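Local atomic coordinates of toxin protein (Yersinia entomophaga, PDB entry 6AQK), a protein that probably acts as an ADP-ribosyltransferase toxin, transferring ADP-ribose from NAD+ to a target, as the C-terminal domain of RHS2. Residues A[33-38]-A[59-64]; A[49-54]-A[72-77]; A[89-94]-A[186-191]; A[114-119]-A[193-198]. All blocks are in the same frame, centred on the assembly; numbering follows the deposited sequence.

How the contacts relate
From the N terminus, helix 27-39 opens contact 1 and the start of helix 51-63 opens contact 2. Contact 1 closes at the end of helix 51-63, and contact 2 closes at the start of helix 74-90. These two loops therefore cross, and they touch through F54, which packs on F33, A36 and L37. Helix 74-90 then leads into contact 3. Before that loop closes, 114-119 opens contact 4. Contact 3 closes at 186-191 and contact 4 soon after at 193-198, so this pair crosses too. Contacts 1 and 2 tie the N-terminal helices together. Contact 3 joins them to the strand-rich part, and contact 4 packs a helix on the five-stranded sheet.

Contact 1: residues A[33-38]-A[59-64]; sequences FTIALQ and AEIGRN
I61 reaches from helix 51-63 toward I35 and A36 of helix 27-39. Its CB bond points at the partner helix, and both branches take part. CG2 lies anti to the backbone N and meets the CG2 methyl of I35, with I61 CG2 and I35 CG2 4.0 Å apart. CG1 lies beside the backbone N (chi1 -62°) and carries CD1 outward to the partner helix. There the tip is wedged between two residues. I61 CD1 touches I35 CG2 at 3.8 Å and the A36 CB methyl at 3.9 Å. It also rests on the main chain, with I61 CD1 3.8 Å from A36 N. The short side chain of A36 lets the tip come this close to the backbone. The two side chains cross obliquely; I35 offers its CG2 methyl alone, and both branches of I61 reach it. No hydrogen bond spans the two segments. Next to this patch, F33 turns its ring to the other side of its helix. It meets F54 and W58 edge-to-face and touches V80 and L84 of helix 74-90. The contact is a small piece of apolar helix-to-helix packing in the N-terminal helical part of the toxin domain.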
loop_
_atom_site.group_PDB
_atom_site.type_symbol
_atom_site.label_atom_id
_atom_site.label_comp_id
_atom_site.label_asym_id
_atom_site.label_seq_id
_atom_site.Cartn_x
_atom_site.Cartn_y
_atom_site.Cartn_z
ATOM N N PHE A 33 7.923 -10.762 0.413
ATOM C CA PHE A 33 7.314 -11.745 -0.443
ATOM C C PHE A 33 6.516 -11.002 -1.592
ATOM O O PHE A 33 6.651 -11.366 -2.783
ATOM C CB PHE A 33 6.352 -12.593 0.343
ATOM C CG PHE A 33 5.769 -13.790 -0.391
ATOM C CD1 PHE A 33 4.622 -13.679 -1.224
ATOM C CD2 PHE A 33 6.257 -15.053 -0.148
ATOM C CE1 PHE A 33 4.098 -14.791 -1.873
ATOM C CE2 PHE A 33 5.714 -16.157 -0.768
ATOM C CZ PHE A 33 4.632 -16.027 -1.643
ATOM N N THR A 34 5.744 -9.982 -1.257
ATOM C CA THR A 34 4.923 -9.355 -2.269
ATOM C C THR A 34 5.803 -8.491 -3.169
ATOM O O THR A 34 5.492 -8.345 -4.374
ATOM C CB THR A 34 3.683 -8.618 -1.719
ATOM O OG1 THR A 34 4.042 -7.540 -0.827
ATOM C CG2 THR A 34 2.736 -9.593 -1.012
ATOM N N ILE A 35 6.874 -7.945 -2.613
ATOM C CA ILE A 35 7.872 -7.288 -3.446
ATOM C C ILE A 35 8.460 -8.283 -4.428
ATOM O O ILE A 35 8.590 -7.966 -5.640
ATOM C CB ILE A 35 8.900 -6.575 -2.626
ATOM C CG1 ILE A 35 8.218 -5.352 -1.939
ATOM C CG2 ILE A 35 10.072 -6.138 -3.482
ATOM C CD1 ILE A 35 9.098 -4.696 -0.929
ATOM N N ALA A 36 8.817 -9.463 -3.951
ATOM C CA ALA A 36 9.341 -10.488 -4.904
ATOM C C ALA A 36 8.395 -10.815 -5.997
ATOM O O ALA A 36 8.838 -10.942 -7.152
ATOM C CB ALA A 36 9.767 -11.721 -4.216
ATOM N N LEU A 37 7.096 -10.911 -5.698
ATOM C CA LEU A 37 6.065 -11.158 -6.738
ATOM C C LEU A 37 6.096 -10.053 -7.801
ATOM O O LEU A 37 5.927 -10.364 -8.965
ATOM C CB LEU A 37 4.682 -11.180 -6.143
ATOM C CG LEU A 37 4.241 -12.264 -5.136
ATOM C CD1 LEU A 37 2.848 -11.907 -4.597
ATOM C CD2 LEU A 37 4.221 -13.598 -5.813
ATOM N N GLN A 38 6.271 -8.792 -7.378
ATOM C CA GLN A 38 6.357 -7.673 -8.331
ATOM C C GLN A 38 7.579 -7.807 -9.208
ATOM O O GLN A 38 7.489 -7.678 -10.447
ATOM C CB GLN A 38 6.457 -6.292 -7.669
ATOM C CG GLN A 38 5.314 -5.902 -6.765
ATOM C CD GLN A 38 5.546 -4.536 -6.128
ATOM O OE1 GLN A 38 5.602 -4.404 -4.909
ATOM N NE2 GLN A 38 5.693 -3.508 -6.966
ATOM N N ALA A 59 14.655 -13.894 -0.522
ATOM C CA ALA A 59 15.690 -13.830 0.551
ATOM C C ALA A 59 16.527 -12.557 0.423
ATOM O O ALA A 59 16.820 -11.854 1.410
ATOM C CB ALA A 59 16.561 -15.098 0.531
ATOM N N GLU A 60 16.872 -12.233 -0.806
ATOM C CA GLU A 60 17.662 -11.039 -1.094
ATOM C C GLU A 60 16.948 -9.812 -0.603
ATOM O O GLU A 60 17.542 -9.014 0.137
ATOM C CB GLU A 60 17.918 -10.993 -2.589
ATOM C CG GLU A 60 18.641 -9.799 -3.195
ATOM C CD GLU A 60 18.657 -9.941 -4.728
ATOM O OE1 GLU A 60 18.864 -11.073 -5.239
ATOM O OE2 GLU A 60 18.374 -8.956 -5.419
ATOM N N ILE A 61 15.654 -9.692 -0.937
ATOM C CA ILE A 61 14.891 -8.507 -0.506
ATOM C C ILE A 61 14.734 -8.462 1.040
ATOM O O ILE A 61 14.907 -7.418 1.710
ATOM C CB ILE A 61 13.541 -8.502 -1.166
ATOM C CG1 ILE A 61 13.690 -8.422 -2.679
ATOM C CG2 ILE A 61 12.633 -7.365 -0.661
ATOM C CD1 ILE A 61 12.507 -9.073 -3.351
ATOM N N GLY A 62 14.467 -9.630 1.623
ATOM C CA GLY A 62 14.160 -9.714 3.050
ATOM C C GLY A 62 15.361 -9.399 3.932
ATOM O O GLY A 62 15.221 -8.775 4.980
ATOM N N ARG A 63 16.555 -9.662 3.424
ATOM C CA ARG A 63 17.772 -9.245 4.161
ATOM C C ARG A 63 18.001 -7.749 4.266
ATOM O O ARG A 63 18.696 -7.289 5.148
ATOM C CB ARG A 63 18.974 -9.937 3.519
ATOM C CG ARG A 63 19.100 -11.370 3.977
ATOM C CD ARG A 63 20.468 -11.921 3.592
ATOM N NE ARG A 63 20.634 -11.967 2.130
ATOM C CZ ARG A 63 20.312 -13.001 1.340
ATOM N NH1 ARG A 63 20.522 -12.897 0.022
ATOM N NH2 ARG A 63 19.779 -14.135 1.839
ATOM N N ASN A 64 17.393 -6.974 3.376
ATOM C CA ASN A 64 17.492 -5.513 3.393
ATOM C C ASN A 64 16.369 -4.805 4.130
ATOM O O ASN A 64 16.288 -3.582 4.107
ATOM C CB ASN A 64 17.607 -5.001 1.926
ATOM C CG ASN A 64 18.875 -5.494 1.283
ATOM O OD1 ASN A 64 19.901 -5.579 1.952
ATOM N ND2 ASN A 64 18.807 -5.897 0.019
#

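Contact 2: residues A[49-54]-A[72-77]; sequences IDMDNF and ISHDKF. With PT (platinum (II) ion), chain D.
The first turns of helices 51-63 and 74-90 come side by side, with the CA atoms of M51 and H74 8.2 Å apart. A platinum(II) ion bridges these two residues. M51 SD binds it at 2.1 Å and H74 ND1 at 2.4 Å, with an angle of about 110° at the metal. The sulfur lies at the edge of the imidazole, in its plane. M51 reaches the metal with a chi1 of -140°, well off a staggered value, and a bend at chi3. Platinum is probably a heavy-atom additive of the crystal. Each helix start is N-capped: D50 OD1 accepts from N53 N at 3.2 Å, and S73 OG accepts from K76 N at the same length. D50 OD1 is met from above its carboxylate plane. Beside the metal site the contact is apolar. M51 CG sits over one face of the F77 ring, toward its rim, 4.2 Å from F77 CE2. The M51 sulfur adds an oblique Met-aromatic contact to the same ring. F54 comes to the edge of F77, with F54 CD2 3.4 Å from F77 CE1. Their planes are turned 71° apart. F77 also touches I55 and W58, and F54 touches L40 and I48.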
loop_
_atom_site.group_PDB
_atom_site.type_symbol
_atom_site.label_atom_id
_atom_site.label_comp_id
_atom_site.label_asym_id
_atom_site.label_seq_id
_atom_site.Cartn_x
_atom_site.Cartn_y
_atom_site.Cartn_z
ATOM N N ILE A 49 5.756 -20.737 -10.331
ATOM C CA ILE A 49 6.217 -21.972 -11.007
ATOM C C ILE A 49 7.658 -22.305 -10.618
ATOM O O ILE A 49 7.946 -23.419 -10.215
ATOM C CB ILE A 49 6.019 -21.859 -12.542
ATOM C CG1 ILE A 49 4.536 -21.558 -12.861
ATOM C CG2 ILE A 49 6.484 -23.113 -13.278
ATOM C CD1 ILE A 49 3.506 -22.476 -12.207
ATOM N N ASP A 50 8.535 -21.316 -10.673
ATOM C CA ASP A 50 9.931 -21.468 -10.267
ATOM C C ASP A 50 10.150 -21.054 -8.789
ATOM O O ASP A 50 10.696 -19.972 -8.538
ATOM C CB ASP A 50 10.828 -20.644 -11.224
ATOM C CG ASP A 50 12.318 -20.960 -11.086
ATOM O OD1 ASP A 50 12.715 -21.697 -10.147
ATOM O OD2 ASP A 50 13.094 -20.439 -11.934
ATOM N N MET A 51 9.756 -21.956 -7.868
ATOM C CA MET A 51 9.991 -21.875 -6.380
ATOM C C MET A 51 11.412 -21.374 -6.058
ATOM O O MET A 51 11.641 -20.462 -5.242
ATOM C CB MET A 51 9.784 -23.287 -5.711
ATOM C CG MET A 51 9.063 -23.368 -4.342
ATOM S SD MET A 51 8.456 -25.038 -3.734
ATOM C CE MET A 51 7.220 -25.308 -5.027
ATOM N N ASP A 52 12.396 -21.953 -6.706
ATOM C CA ASP A 52 13.780 -21.762 -6.262
ATOM C C ASP A 52 14.241 -20.384 -6.568
ATOM O O ASP A 52 14.945 -19.744 -5.782
ATOM C CB ASP A 52 14.700 -22.738 -6.989
ATOM C CG ASP A 52 14.097 -24.101 -7.105
ATOM O OD1 ASP A 52 14.070 -24.803 -6.069
ATOM O OD2 ASP A 52 13.596 -24.434 -8.210
ATOM N N ASN A 53 13.889 -19.922 -7.761
ATOM C CA ASN A 53 14.226 -18.578 -8.119
ATOM C C ASN A 53 13.443 -17.571 -7.244
ATOM O O ASN A 53 13.986 -16.529 -6.912
ATOM C CB ASN A 53 13.979 -18.255 -9.614
ATOM C CG ASN A 53 14.671 -16.980 -10.003
ATOM O OD1 ASN A 53 15.825 -16.787 -9.622
ATOM N ND2 ASN A 53 13.945 -16.036 -10.662
ATOM N N PHE A 54 12.171 -17.865 -6.976
ATOM C CA PHE A 54 11.373 -16.961 -6.152
ATOM C C PHE A 54 12.020 -16.807 -4.773
ATOM O O PHE A 54 12.266 -15.688 -4.243
ATOM C CB PHE A 54 9.928 -17.443 -6.057
ATOM C CG PHE A 54 9.071 -16.518 -5.250
ATOM C CD1 PHE A 54 8.477 -15.420 -5.847
ATOM C CD2 PHE A 54 8.972 -16.674 -3.882
ATOM C CE1 PHE A 54 7.743 -14.536 -5.076
ATOM C CE2 PHE A 54 8.268 -15.752 -3.098
ATOM C CZ PHE A 54 7.654 -14.719 -3.706
ATOM N N ILE A 72 14.376 -17.109 5.717
ATOM C CA ILE A 72 13.618 -17.364 4.496
ATOM C C ILE A 72 14.065 -18.729 3.936
ATOM O O ILE A 72 15.252 -18.973 3.792
ATOM C CB ILE A 72 13.720 -16.183 3.493
ATOM C CG1 ILE A 72 12.734 -15.092 3.884
ATOM C CG2 ILE A 72 13.430 -16.653 2.065
ATOM C CD1 ILE A 72 12.922 -13.799 3.149
ATOM N N SER A 73 13.096 -19.577 3.604
ATOM C CA SER A 73 13.282 -20.995 3.305
ATOM C C SER A 73 12.027 -21.531 2.645
ATOM O O SER A 73 11.016 -20.840 2.586
ATOM C CB SER A 73 13.495 -21.777 4.620
ATOM O OG SER A 73 12.299 -21.717 5.395
ATOM N N HIS A 74 12.039 -22.804 2.238
ATOM C CA HIS A 74 10.900 -23.378 1.597
ATOM C C HIS A 74 9.754 -23.436 2.582
ATOM O O HIS A 74 8.614 -23.169 2.193
ATOM C CB HIS A 74 11.210 -24.776 1.008
ATOM C CG HIS A 74 10.017 -25.672 0.934
ATOM N ND1 HIS A 74 9.169 -25.699 -0.152
ATOM C CD2 HIS A 74 9.524 -26.576 1.817
ATOM C CE1 HIS A 74 8.202 -26.574 0.065
ATOM N NE2 HIS A 74 8.399 -27.125 1.251
ATOM N N ASP A 75 10.033 -23.762 3.855
ATOM C CA ASP A 75 8.982 -23.755 4.924
ATOM C C ASP A 75 8.341 -22.371 5.110
ATOM O O ASP A 75 7.121 -22.248 5.310
ATOM C CB ASP A 75 9.515 -24.168 6.311
ATOM C CG ASP A 75 9.992 -25.622 6.356
ATOM O OD1 ASP A 75 9.529 -26.437 5.532
ATOM O OD2 ASP A 75 10.842 -25.938 7.215
ATOM N N LYS A 76 9.162 -21.338 5.098
ATOM C CA LYS A 76 8.627 -20.039 5.312
ATOM C C LYS A 76 7.828 -19.661 4.051
ATOM O O LYS A 76 6.749 -19.026 4.141
ATOM C CB LYS A 76 9.740 -19.078 5.674
ATOM C CG LYS A 76 9.305 -17.802 6.321
ATOM C CD LYS A 76 8.793 -18.067 7.702
ATOM C CE LYS A 76 8.437 -16.769 8.386
ATOM N NZ LYS A 76 8.029 -17.006 9.794
ATOM N N PHE A 77 8.297 -20.149 2.888
ATOM C CA PHE A 77 7.599 -19.916 1.621
ATOM C C PHE A 77 6.194 -20.460 1.720
ATOM O O PHE A 77 5.221 -19.791 1.366
ATOM C CB PHE A 77 8.339 -20.558 0.414
ATOM C CG PHE A 77 7.579 -20.425 -0.888
ATOM C CD1 PHE A 77 7.672 -19.276 -1.639
ATOM C CD2 PHE A 77 6.732 -21.429 -1.318
ATOM C CE1 PHE A 77 6.913 -19.117 -2.807
ATOM C CE2 PHE A 77 5.982 -21.290 -2.473
ATOM C CZ PHE A 77 6.071 -20.127 -3.224
HETATM PT PT PT D . 10.049 -25.223 -2.310
#

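Contact 3: residues A[89-94]-A[186-191]; sequences AEWSGY and TFPLYN
The indole of W91 lies against P188, and the two side chains cross at about a right angle. P188 CB stands almost directly over the six-membered ring, 3.6 Å from its centroid and 6° off the normal, a CH-pi contact. The proline ring also reaches the rim, where P188 CD is 3.4 Å from W91 CZ2. Y94 covers the opposite face of the indole through its CD2 atom, offset toward the rim. The indole is thus held between a tyrosine and a proline. Its edge meets the main chain: T186 O lies in the ring plane, 3.5 Å from W91 CZ2. The indole N-H is used elsewhere, with W91 NE1 bonded to A172 O. Y94 is tied in turn, since Y94 OH donates to the anti lone pair of E90 OE1 at 2.6 Å. P188 begins a type II beta turn that ends at N191. This Trp-Pro CH-pi packing joins residues 89-94, at the C-terminal end of the helix 74-90 region, to the turn between strands 184-187 and 192-200.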
loop_
_atom_site.group_PDB
_atom_site.type_symbol
_atom_site.label_atom_id
_atom_site.label_comp_id
_atom_site.label_asym_id
_atom_site.label_seq_id
_atom_site.Cartn_x
_atom_site.Cartn_y
_atom_site.Cartn_z
ATOM N N ALA A 89 -9.486 -15.771 1.589
ATOM C CA ALA A 89 -10.610 -16.638 1.962
ATOM C C ALA A 89 -11.499 -16.021 3.021
ATOM O O ALA A 89 -12.748 -16.022 2.889
ATOM C CB ALA A 89 -10.079 -17.941 2.391
ATOM N N GLU A 90 -10.839 -15.348 3.978
ATOM C CA GLU A 90 -11.511 -14.700 5.080
ATOM C C GLU A 90 -12.090 -13.386 4.746
ATOM O O GLU A 90 -12.828 -12.798 5.579
ATOM C CB GLU A 90 -10.540 -14.541 6.253
ATOM C CG GLU A 90 -10.054 -15.884 6.811
ATOM C CD GLU A 90 -9.073 -15.787 7.919
ATOM O OE1 GLU A 90 -8.664 -14.664 8.272
ATOM O OE2 GLU A 90 -8.717 -16.849 8.497
ATOM N N TRP A 91 -11.705 -12.825 3.607
ATOM C CA TRP A 91 -11.859 -11.353 3.432
ATOM C C TRP A 91 -13.317 -10.873 3.593
ATOM O O TRP A 91 -13.617 -9.815 4.276
ATOM C CB TRP A 91 -11.278 -10.836 2.071
ATOM C CG TRP A 91 -11.001 -9.345 2.118
ATOM C CD1 TRP A 91 -11.835 -8.350 1.757
ATOM C CD2 TRP A 91 -9.799 -8.702 2.597
ATOM N NE1 TRP A 91 -11.262 -7.134 2.013
ATOM C CE2 TRP A 91 -9.988 -7.337 2.483
ATOM C CE3 TRP A 91 -8.567 -9.176 3.096
ATOM C CZ2 TRP A 91 -9.048 -6.412 2.927
ATOM C CZ3 TRP A 91 -7.604 -8.244 3.494
ATOM C CH2 TRP A 91 -7.861 -6.868 3.389
ATOM N N SER A 92 -14.235 -11.606 2.974
ATOM C CA SER A 92 -15.654 -11.174 3.006
ATOM C C SER A 92 -16.209 -11.162 4.431
ATOM O O SER A 92 -17.119 -10.426 4.685
ATOM C CB SER A 92 -16.513 -11.964 2.010
ATOM O OG SER A 92 -16.851 -13.179 2.617
ATOM N N GLY A 93 -15.626 -11.944 5.361
ATOM C CA GLY A 93 -16.054 -12.024 6.754
ATOM C C GLY A 93 -15.457 -10.908 7.622
ATOM O O GLY A 93 -15.847 -10.780 8.747
ATOM N N TYR A 94 -14.503 -10.096 7.108
ATOM C CA TYR A 94 -13.936 -8.983 7.866
ATOM C C TYR A 94 -14.864 -7.795 7.902
ATOM O O TYR A 94 -15.640 -7.618 6.990
ATOM C CB TYR A 94 -12.584 -8.592 7.222
ATOM C CG TYR A 94 -11.486 -9.619 7.308
ATOM C CD1 TYR A 94 -11.512 -10.691 8.195
ATOM C CD2 TYR A 94 -10.319 -9.458 6.501
ATOM C CE1 TYR A 94 -10.438 -11.597 8.280
ATOM C CE2 TYR A 94 -9.253 -10.326 6.600
ATOM C CZ TYR A 94 -9.307 -11.396 7.478
ATOM O OH TYR A 94 -8.213 -12.236 7.497
ATOM N N THR A 186 -7.685 -1.403 5.950
ATOM C CA THR A 186 -6.837 -2.161 5.059
ATOM C C THR A 186 -7.491 -2.688 3.804
ATOM O O THR A 186 -8.714 -3.069 3.802
ATOM C CB THR A 186 -6.294 -3.358 5.889
ATOM O OG1 THR A 186 -5.847 -2.866 7.161
ATOM C CG2 THR A 186 -5.119 -4.099 5.176
ATOM N N PHE A 187 -6.693 -2.794 2.737
ATOM C CA PHE A 187 -7.185 -3.224 1.439
ATOM C C PHE A 187 -6.434 -4.436 1.054
ATOM O O PHE A 187 -5.295 -4.614 1.481
ATOM C CB PHE A 187 -7.064 -2.136 0.408
ATOM C CG PHE A 187 -7.989 -0.990 0.665
ATOM C CD1 PHE A 187 -7.688 -0.042 1.637
ATOM C CD2 PHE A 187 -9.224 -0.952 0.055
ATOM C CE1 PHE A 187 -8.544 1.015 1.873
ATOM C CE2 PHE A 187 -10.086 0.110 0.270
ATOM C CZ PHE A 187 -9.759 1.075 1.205
ATOM N N PRO A 188 -7.071 -5.331 0.295
ATOM C CA PRO A 188 -6.420 -6.572 0.002
ATOM C C PRO A 188 -5.396 -6.549 -1.116
ATOM O O PRO A 188 -5.365 -5.645 -1.959
ATOM C CB PRO A 188 -7.622 -7.489 -0.348
ATOM C CG PRO A 188 -8.514 -6.544 -1.055
ATOM C CD PRO A 188 -8.427 -5.303 -0.248
ATOM N N LEU A 189 -4.529 -7.550 -1.116
ATOM C CA LEU A 189 -3.631 -7.754 -2.264
ATOM C C LEU A 189 -4.445 -7.780 -3.586
ATOM O O LEU A 189 -5.522 -8.411 -3.649
ATOM C CB LEU A 189 -2.874 -9.057 -2.094
ATOM C CG LEU A 189 -1.743 -9.314 -3.133
ATOM C CD1 LEU A 189 -0.722 -8.166 -3.159
ATOM C CD2 LEU A 189 -1.056 -10.629 -2.819
ATOM N N TYR A 190 -3.984 -7.084 -4.610
ATOM C CA TYR A 190 -4.696 -6.938 -5.911
ATOM C C TYR A 190 -5.948 -6.092 -5.867
ATOM O O TYR A 190 -6.667 -6.011 -6.855
ATOM C CB TYR A 190 -4.960 -8.260 -6.656
ATOM C CG TYR A 190 -3.823 -9.264 -6.560
ATOM C CD1 TYR A 190 -2.527 -8.933 -6.925
ATOM C CD2 TYR A 190 -4.073 -10.589 -6.181
ATOM C CE1 TYR A 190 -1.478 -9.844 -6.844
ATOM C CE2 TYR A 190 -3.010 -11.518 -6.086
ATOM C CZ TYR A 190 -1.737 -11.159 -6.442
ATOM O OH TYR A 190 -0.699 -12.066 -6.385
ATOM N N ASN A 191 -6.163 -5.353 -4.778
ATOM C CA ASN A 191 -7.248 -4.398 -4.711
ATOM C C ASN A 191 -7.216 -3.505 -5.945
ATOM O O ASN A 191 -6.153 -3.009 -6.331
ATOM C CB ASN A 191 -7.085 -3.564 -3.446
ATOM C CG ASN A 191 -8.149 -2.520 -3.290
ATOM O OD1 ASN A 191 -9.309 -2.872 -3.226
ATOM N ND2 ASN A 191 -7.751 -1.234 -3.222
#

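Contact 4: residues A[114-119]-A[193-198]; sequences YSWLAE and MKITSL
W116 has chi1 of 43°, which puts CG between the backbone N and the carbonyl carbon, and this crowded rotamer swings the indole toward I195 and L198. The motif is a helix packed on a sheet: helix 115-124 lies against strand 192-200 of the five-stranded mixed sheet. In I195, CG1 sits beside the backbone N and the chain bends again at chi2 (-54°), which lays its end along the indole. I195 CG1 lies over one face of the six-membered ring, 4.3 Å from its centroid, a CH-pi contact. I195 CD1 comes 3.9 Å from W116 CH2. Y114 CB covers the opposite face, toward the rim. L198 crosses the indole at about a right angle and meets its edge, with L198 CD2 3.7 Å from W116 CZ3. T196 and S197 form a classic beta bulge opposite K223. The extra residue lets I195 and L198, three positions apart, both point at the helix. Other strands of the sheet extend the apolar floor: W116 touches L137, I195 touches W163 and A224, and L198 touches M135. The second methyl of L198 turns to the helix backbone, with L198 CD1 4.1 Å from W116 O.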
loop_
_atom_site.group_PDB
_atom_site.type_symbol
_atom_site.label_atom_id
_atom_site.label_comp_id
_atom_site.label_asym_id
_atom_site.label_seq_id
_atom_site.Cartn_x
_atom_site.Cartn_y
_atom_site.Cartn_z
ATOM N N TYR A 114 5.907 2.381 -9.263
ATOM C CA TYR A 114 4.857 3.020 -10.057
ATOM C C TYR A 114 5.537 3.975 -11.031
ATOM O O TYR A 114 5.995 5.060 -10.653
ATOM C CB TYR A 114 3.909 3.800 -9.148
ATOM C CG TYR A 114 3.199 2.955 -8.092
ATOM C CD1 TYR A 114 2.292 1.941 -8.445
ATOM C CD2 TYR A 114 3.385 3.221 -6.755
ATOM C CE1 TYR A 114 1.618 1.243 -7.484
ATOM C CE2 TYR A 114 2.730 2.478 -5.788
ATOM C CZ TYR A 114 1.865 1.474 -6.161
ATOM O OH TYR A 114 1.228 0.796 -5.125
ATOM N N SER A 115 5.670 3.530 -12.270
ATOM C CA SER A 115 6.462 4.302 -13.283
ATOM C C SER A 115 5.828 5.666 -13.615
ATOM O O SER A 115 6.529 6.651 -13.915
ATOM C CB SER A 115 6.650 3.454 -14.559
ATOM O OG SER A 115 5.439 3.165 -15.196
ATOM N N TRP A 116 4.504 5.704 -13.546
ATOM C CA TRP A 116 3.716 6.956 -13.730
ATOM C C TRP A 116 4.004 7.975 -12.641
ATOM O O TRP A 116 4.091 9.182 -12.917
ATOM C CB TRP A 116 2.230 6.677 -13.814
ATOM C CG TRP A 116 1.674 5.644 -12.792
ATOM C CD1 TRP A 116 1.599 4.288 -12.962
ATOM C CD2 TRP A 116 1.158 5.906 -11.467
ATOM N NE1 TRP A 116 1.056 3.683 -11.824
ATOM C CE2 TRP A 116 0.777 4.675 -10.906
ATOM C CE3 TRP A 116 0.957 7.072 -10.710
ATOM C CZ2 TRP A 116 0.244 4.583 -9.634
ATOM C CZ3 TRP A 116 0.449 6.970 -9.471
ATOM C CH2 TRP A 116 0.074 5.748 -8.933
ATOM N N LEU A 117 4.244 7.475 -11.430
ATOM C CA LEU A 117 4.595 8.342 -10.339
ATOM C C LEU A 117 6.024 8.866 -10.483
ATOM O O LEU A 117 6.267 10.086 -10.377
ATOM C CB LEU A 117 4.388 7.613 -9.011
ATOM C CG LEU A 117 4.706 8.401 -7.749
ATOM C CD1 LEU A 117 3.787 9.620 -7.672
ATOM C CD2 LEU A 117 4.602 7.472 -6.519
ATOM N N ALA A 118 6.943 7.966 -10.806
ATOM C CA ALA A 118 8.360 8.332 -11.029
ATOM C C ALA A 118 8.471 9.470 -12.084
ATOM O O ALA A 118 9.147 10.478 -11.893
ATOM C CB ALA A 118 9.169 7.100 -11.474
ATOM N N GLU A 119 7.748 9.289 -13.163
ATOM C CA GLU A 119 7.692 10.273 -14.262
ATOM C C GLU A 119 7.215 11.619 -13.803
ATOM O O GLU A 119 7.860 12.670 -14.088
ATOM C CB GLU A 119 6.779 9.742 -15.367
ATOM C CG GLU A 119 6.519 10.677 -16.557
ATOM C CD GLU A 119 7.632 10.651 -17.581
ATOM O OE1 GLU A 119 7.388 10.201 -18.728
ATOM O OE2 GLU A 119 8.765 11.045 -17.235
ATOM N N MET A 193 -7.929 -0.156 -7.932
ATOM C CA MET A 193 -8.053 1.290 -7.753
ATOM C C MET A 193 -7.918 2.010 -9.104
ATOM O O MET A 193 -7.302 1.514 -10.047
ATOM C CB MET A 193 -7.045 1.810 -6.755
ATOM C CG MET A 193 -5.594 1.736 -7.147
ATOM S SD MET A 193 -4.450 2.518 -5.934
ATOM C CE MET A 193 -4.789 1.516 -4.513
ATOM N N LYS A 194 -8.491 3.194 -9.162
ATOM C CA LYS A 194 -8.434 4.044 -10.338
ATOM C C LYS A 194 -7.726 5.322 -9.941
ATOM O O LYS A 194 -8.234 5.988 -9.065
ATOM C CB LYS A 194 -9.849 4.319 -10.812
ATOM C CG LYS A 194 -9.945 5.203 -12.039
ATOM C CD LYS A 194 -11.429 5.488 -12.193
ATOM C CE LYS A 194 -11.766 6.576 -13.196
ATOM N NZ LYS A 194 -11.752 5.968 -14.554
ATOM N N ILE A 195 -6.544 5.557 -10.501
ATOM C CA ILE A 195 -5.789 6.773 -10.235
ATOM C C ILE A 195 -6.498 7.858 -11.043
ATOM O O ILE A 195 -6.621 7.738 -12.288
ATOM C CB ILE A 195 -4.337 6.702 -10.681
ATOM C CG1 ILE A 195 -3.638 5.428 -10.134
ATOM C CG2 ILE A 195 -3.579 7.988 -10.257
ATOM C CD1 ILE A 195 -3.740 5.255 -8.644
ATOM N N THR A 196 -6.928 8.914 -10.356
ATOM C CA THR A 196 -7.557 10.005 -11.059
ATOM C C THR A 196 -6.753 11.271 -11.178
ATOM O O THR A 196 -7.034 12.085 -12.080
ATOM C CB THR A 196 -8.927 10.342 -10.473
ATOM O OG1 THR A 196 -8.758 10.828 -9.145
ATOM C CG2 THR A 196 -9.755 9.058 -10.390
ATOM N N SER A 197 -5.763 11.487 -10.323
ATOM C CA SER A 197 -5.030 12.771 -10.344
ATOM C C SER A 197 -3.703 12.635 -9.628
ATOM O O SER A 197 -3.644 11.955 -8.553
ATOM C CB SER A 197 -5.836 13.826 -9.581
ATOM O OG SER A 197 -5.169 15.028 -9.821
ATOM N N LEU A 198 -2.658 13.277 -10.152
ATOM C CA LEU A 198 -1.395 13.449 -9.418
ATOM C C LEU A 198 -1.226 14.914 -9.231
ATOM O O LEU A 198 -1.496 15.681 -10.188
ATOM C CB LEU A 198 -0.217 12.939 -10.174
ATOM C CG LEU A 198 -0.402 11.534 -10.686
ATOM C CD1 LEU A 198 0.803 11.236 -11.553
ATOM C CD2 LEU A 198 -0.613 10.562 -9.511
#